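Local coordinates for sensor protein (Bacteroides thetaiotaomicron, PDB 2X7X) that binds fructose in its periplasmic domain and probably signals through its own histidine kinase and DNA-binding parts to regulate transcription, at residues Ser18-Met23 against Leu92-Ile97; Leu162-Asp167 against Asp180-Arg185. All blocks are in the same frame, centred on the assembly; numbering follows the deposited sequence.

Interaction 1: residues Ser18-Met23 against Leu92-Ile97. With FRU (beta-D-fructofuranose), chain E.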
# COMPACT_ATOMS: atom_id res chain seq x y z
N SER A 18 5.12 9.48 16.89
CA SER A 18 5.26 9.17 15.45
C SER A 18 3.96 9.33 14.65
O SER A 18 4.01 9.54 13.43
CB SER A 18 5.87 7.79 15.23
OG SER A 18 5.03 6.78 15.74
N TRP A 19 2.81 9.22 15.33
CA TRP A 19 1.51 9.44 14.70
C TRP A 19 1.29 10.94 14.42
O TRP A 19 1.02 11.33 13.29
CB TRP A 19 0.39 8.85 15.55
CG TRP A 19 -0.92 8.81 14.84
CD1 TRP A 19 -1.42 7.77 14.11
CD2 TRP A 19 -1.90 9.85 14.78
NE1 TRP A 19 -2.66 8.11 13.61
CE2 TRP A 19 -2.97 9.38 14.00
CE3 TRP A 19 -1.97 11.15 15.32
CZ2 TRP A 19 -4.10 10.15 13.74
CZ3 TRP A 19 -3.10 11.91 15.06
CH2 TRP A 19 -4.15 11.41 14.28
N ARG A 20 1.41 11.77 15.46
CA ARG A 20 1.40 13.23 15.27
C ARG A 20 2.48 13.69 14.27
O ARG A 20 2.19 14.47 13.36
CB ARG A 20 1.55 13.97 16.61
CG ARG A 20 0.59 13.55 17.71
CD ARG A 20 -0.86 13.97 17.47
NE ARG A 20 -1.80 13.19 18.28
CZ ARG A 20 -3.13 13.29 18.21
NH1 ARG A 20 -3.90 12.53 18.98
NH2 ARG A 20 -3.72 14.16 17.38
N HIS A 21 3.70 13.19 14.43
CA HIS A 21 4.79 13.52 13.52
C HIS A 21 4.37 13.35 12.06
O HIS A 21 4.54 14.25 11.25
CB HIS A 21 6.04 12.69 13.82
CG HIS A 21 7.27 13.24 13.19
ND1 HIS A 21 7.98 14.31 13.73
CD2 HIS A 21 7.93 12.90 12.05
CE1 HIS A 21 9.01 14.58 12.96
NE2 HIS A 21 9.01 13.74 11.93
N LYS A 22 3.78 12.19 11.76
CA LYS A 22 3.30 11.92 10.41
C LYS A 22 2.23 12.91 9.93
O LYS A 22 2.25 13.33 8.76
CB LYS A 22 2.78 10.48 10.31
CG LYS A 22 2.66 10.01 8.87
CD LYS A 22 1.80 8.79 8.75
CE LYS A 22 1.43 8.56 7.30
NZ LYS A 22 0.02 8.11 7.18
N MET A 23 1.28 13.26 10.80
CA MET A 23 0.23 14.20 10.44
C MET A 23 0.80 15.62 10.21
O MET A 23 0.50 16.25 9.20
CB MET A 23 -0.86 14.23 11.52
CG MET A 23 -1.99 15.20 11.27
SD MET A 23 -3.03 15.38 12.73
CE MET A 23 -4.20 16.58 12.16
N LEU A 92 -11.60 20.97 14.31
CA LEU A 92 -11.35 19.85 15.20
C LEU A 92 -10.87 18.66 14.38
O LEU A 92 -11.52 18.25 13.41
CB LEU A 92 -12.61 19.47 15.98
CG LEU A 92 -13.28 20.53 16.86
CD1 LEU A 92 -14.50 19.93 17.48
CD2 LEU A 92 -12.35 21.08 17.94
N VAL A 93 -9.71 18.13 14.78
CA VAL A 93 -9.18 16.91 14.19
C VAL A 93 -9.13 15.78 15.21
O VAL A 93 -8.71 15.99 16.36
CB VAL A 93 -7.75 17.10 13.61
CG1 VAL A 93 -7.33 15.85 12.87
CG2 VAL A 93 -7.72 18.24 12.65
N ASP A 94 -9.55 14.58 14.78
CA ASP A 94 -9.29 13.33 15.52
C ASP A 94 -10.02 13.27 16.88
O ASP A 94 -10.93 12.47 17.04
CB ASP A 94 -7.76 13.06 15.60
CG ASP A 94 -7.32 12.38 16.88
OD1 ASP A 94 -7.84 11.29 17.21
OD2 ASP A 94 -6.43 12.91 17.56
N ARG A 95 -9.64 14.11 17.84
CA ARG A 95 -10.37 14.18 19.10
C ARG A 95 -11.41 15.28 19.05
O ARG A 95 -11.26 16.24 18.29
CB ARG A 95 -9.42 14.40 20.25
CG ARG A 95 -8.31 13.41 20.24
CD ARG A 95 -7.63 13.29 21.57
NE ARG A 95 -6.51 12.36 21.45
CZ ARG A 95 -5.59 12.18 22.38
NH1 ARG A 95 -5.61 12.85 23.53
NH2 ARG A 95 -4.62 11.32 22.14
N LYS A 96 -12.47 15.14 19.84
CA LYS A 96 -13.62 16.05 19.81
C LYS A 96 -13.77 16.83 21.13
O LYS A 96 -13.10 16.53 22.13
CB LYS A 96 -14.93 15.27 19.61
CG LYS A 96 -15.17 14.56 18.28
CD LYS A 96 -16.28 13.54 18.53
CE LYS A 96 -16.67 12.76 17.30
NZ LYS A 96 -17.53 11.58 17.67
N ILE A 97 -14.68 17.80 21.13
CA ILE A 97 -15.11 18.48 22.34
C ILE A 97 -16.58 18.15 22.60
O ILE A 97 -17.15 17.29 21.92
CB ILE A 97 -14.88 20.01 22.28
CG1 ILE A 97 -15.59 20.63 21.08
CG2 ILE A 97 -13.39 20.33 22.27
CD1 ILE A 97 -15.66 22.14 21.11
C1 FRU E . -1.52 9.84 18.67
C2 FRU E . -2.50 8.92 19.37
C3 FRU E . -2.77 7.65 18.57
C4 FRU E . -4.25 7.43 18.81
C5 FRU E . -4.76 8.86 18.78
C6 FRU E . -6.09 9.09 19.50
O1 FRU E . -1.03 10.81 19.59
O2 FRU E . -1.99 8.64 20.68
O3 FRU E . -1.94 6.54 18.97
O4 FRU E . -4.86 6.58 17.83
O5 FRU E . -3.75 9.58 19.48
O6 FRU E . -6.52 10.45 19.28
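D94 OD2 takes two N-H groups from one guanidinium, R20 NH1 at 2.9 Å and R20 NH2 at 3.0 Å. Neither bond is straight: NH1 comes to its syn side and NH2 to its anti side, both from the same face of a carboxylate turned 45° from the guanidinium. S69 OG is a further partner of OD2. The other oxygen, D94 OD1, accepts the O6 hydroxyl of the fructose at 2.6 Å and is also bonded to Y245 OH.

The salt bridge fixes the rotation of the R20 head, with R20 NE 2.8 Å from fructose O1. The side chain reaches there by a bend at chi2 (-71°), and the W19 edge, at CZ3, stands against one face of the guanidinium. The W19 ring in turn offers a face to fructose C3, while its NE1 bonds to the backbone O of Y245. R95, next in the chain after D94 and extended from CG to NE, donates R95 NE to fructose O6 at 2.9 Å and NH2 to the ring oxygen O5. R20 NH1 also comes within 3.5 Å of R95 NH2; acceptors and negative charge beside the pair, from D94 and the sugar, probably offset this. R20, D94 and R95 thus form a salt-bridge network in the wall of the fructose pocket, to which W19 also belongs.

Apart from these polar groups, M23 CE meets V93 CG1 tip to tip. The contact brings the first turn of helix 18-31 to the C-terminal end of strand 90-93, between strands 65-68 and 104-108 of the parallel sheet.

Interaction 2: residues Leu162-Asp167 against Asp180-Arg185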
# COMPACT_ATOMS: atom_id res chain seq x y z
N LEU A 162 -15.31 -9.28 28.71
CA LEU A 162 -14.35 -8.33 29.20
C LEU A 162 -14.15 -8.55 30.71
O LEU A 162 -15.04 -8.26 31.51
CB LEU A 162 -14.81 -6.90 28.90
CG LEU A 162 -13.81 -5.81 29.31
CD1 LEU A 162 -12.47 -5.98 28.58
CD2 LEU A 162 -14.39 -4.43 29.07
N ILE A 163 -12.98 -9.07 31.08
CA ILE A 163 -12.68 -9.40 32.48
C ILE A 163 -11.79 -8.38 33.21
O ILE A 163 -11.60 -8.47 34.42
CB ILE A 163 -12.06 -10.82 32.64
CG1 ILE A 163 -10.66 -10.89 32.00
CG2 ILE A 163 -12.98 -11.88 32.08
CD1 ILE A 163 -9.79 -12.04 32.50
N ASP A 164 -11.23 -7.42 32.46
CA ASP A 164 -10.41 -6.36 33.07
C ASP A 164 -10.14 -5.19 32.11
O ASP A 164 -10.05 -5.38 30.90
CB ASP A 164 -9.07 -6.91 33.61
CG ASP A 164 -8.59 -6.17 34.86
OD1 ASP A 164 -8.81 -4.94 34.97
OD2 ASP A 164 -7.97 -6.83 35.73
N LYS A 165 -10.02 -4.00 32.69
CA LYS A 165 -9.84 -2.76 31.93
C LYS A 165 -9.00 -1.76 32.72
O LYS A 165 -9.14 -1.63 33.93
CB LYS A 165 -11.21 -2.15 31.62
CG LYS A 165 -11.18 -0.86 30.82
CD LYS A 165 -12.60 -0.44 30.40
CE LYS A 165 -13.48 -0.07 31.58
NZ LYS A 165 -13.22 1.30 32.02
N ALA A 166 -8.11 -1.06 32.04
CA ALA A 166 -7.30 -0.06 32.69
C ALA A 166 -6.99 1.02 31.70
O ALA A 166 -6.99 0.78 30.49
CB ALA A 166 -6.02 -0.69 33.22
N ASP A 167 -6.75 2.22 32.22
CA ASP A 167 -6.42 3.41 31.46
C ASP A 167 -4.89 3.49 31.33
O ASP A 167 -4.19 3.63 32.33
CB ASP A 167 -6.96 4.64 32.21
CG ASP A 167 -6.73 5.94 31.47
OD1 ASP A 167 -5.81 6.02 30.62
OD2 ASP A 167 -7.49 6.89 31.75
N ASP A 180 0.88 -6.27 33.64
CA ASP A 180 1.50 -7.06 34.70
C ASP A 180 0.46 -7.40 35.73
O ASP A 180 0.32 -8.55 36.12
CB ASP A 180 2.58 -6.27 35.40
CG ASP A 180 3.95 -6.54 34.85
OD1 ASP A 180 4.09 -7.25 33.84
OD2 ASP A 180 4.91 -6.02 35.44
N SER A 181 -0.27 -6.39 36.17
CA SER A 181 -1.30 -6.58 37.18
C SER A 181 -2.37 -7.56 36.68
O SER A 181 -2.83 -8.40 37.44
CB SER A 181 -1.90 -5.23 37.59
OG SER A 181 -2.96 -5.41 38.51
N MET A 182 -2.75 -7.45 35.41
CA MET A 182 -3.78 -8.33 34.84
C MET A 182 -3.34 -9.80 34.75
O MET A 182 -4.10 -10.70 35.10
CB MET A 182 -4.26 -7.80 33.49
CG MET A 182 -5.06 -6.53 33.58
SD MET A 182 -5.24 -5.70 31.99
CE MET A 182 -6.36 -4.38 32.42
N LEU A 183 -2.10 -10.03 34.29
CA LEU A 183 -1.54 -11.38 34.22
C LEU A 183 -1.53 -12.05 35.60
O LEU A 183 -1.98 -13.19 35.76
CB LEU A 183 -0.13 -11.36 33.63
CG LEU A 183 0.04 -10.89 32.18
CD1 LEU A 183 1.44 -10.32 31.94
CD2 LEU A 183 -0.28 -12.03 31.21
N ARG A 184 -1.02 -11.32 36.59
CA ARG A 184 -0.93 -11.79 37.95
C ARG A 184 -2.31 -12.23 38.49
O ARG A 184 -2.42 -13.24 39.19
CB ARG A 184 -0.36 -10.67 38.81
CG ARG A 184 0.30 -11.08 40.12
CD ARG A 184 0.77 -9.82 40.90
NE ARG A 184 1.64 -8.94 40.09
CZ ARG A 184 1.39 -7.65 39.80
NH1 ARG A 184 0.30 -7.04 40.27
NH2 ARG A 184 2.25 -6.96 39.05
N ARG A 185 -3.35 -11.47 38.13
CA ARG A 185 -4.70 -11.66 38.69
C ARG A 185 -5.64 -12.51 37.84
O ARG A 185 -6.72 -12.88 38.28
CB ARG A 185 -5.35 -10.29 39.02
CG ARG A 185 -4.63 -9.54 40.16
CD ARG A 185 -5.30 -8.26 40.59
NE ARG A 185 -5.11 -7.22 39.60
CZ ARG A 185 -6.02 -6.87 38.69
NH1 ARG A 185 -7.21 -7.47 38.68
NH2 ARG A 185 -5.75 -5.91 37.81
O HOH W 1 -7.32 -3.27 36.42
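M182 and D164 bury the most surface here, with R185 closing the outer side. They join edge strand 159-167 to helix 172-185, which follows it in the chain and runs back nearly antiparallel, 159° between the directions of the two segments. The methionine runs out from the helix across the strand: M182 CG lies 3.6 Å from D164 OD2, and the chain, extended beyond CG, carries M182 CE to 3.6 Å from D164 OD1 and 3.8 Å from A166 CB. Its thioether arm thus crosses the aspartate obliquely, and V132 of the neighbouring strand 128-135 touches it too.

D164 OD2 receives R185 NH1 at 3.1 Å, nearly in line with the C-O bond, and a weaker bond from NH2. The guanidinium stands 63° from the carboxylate plane. What steadies it is S181, one turn back on the helix: R185 NE and R185 NH2 both donate to S181 OG within the guanidinium plane, 3.0 and 2.9 Å away. The bend at chi3 (-73°) turns the edge carrying NE and NH2 toward that serine. A water donates to D164 OD1 and is weakly linked to R185 NH2.

H186 NE2 also bonds D164 OD2, so the carboxylate gathers arginine, histidine and water, which would probably favour its ionised form.

In the fold
From the N terminus, the chain enters helix 18-31, passes through strands 38-43 and 65-68, and reaches strand 90-93, where interaction 1 closes a long loop of alternating helices and strands within the N-terminal lobe. It then crosses to the other lobe, whose mixed sheet has strand 159-167 at one edge; interaction 2 closes a short loop there between that strand and the following helix 172-185. The two are in series, neither nesting nor crossing, with centres 28 Å apart. Interaction 1 lines the sugar cleft of this periplasmic binding protein fold, whereas interaction 2 packs helix 172-185 on the sheet beside its edge strand, at the surface.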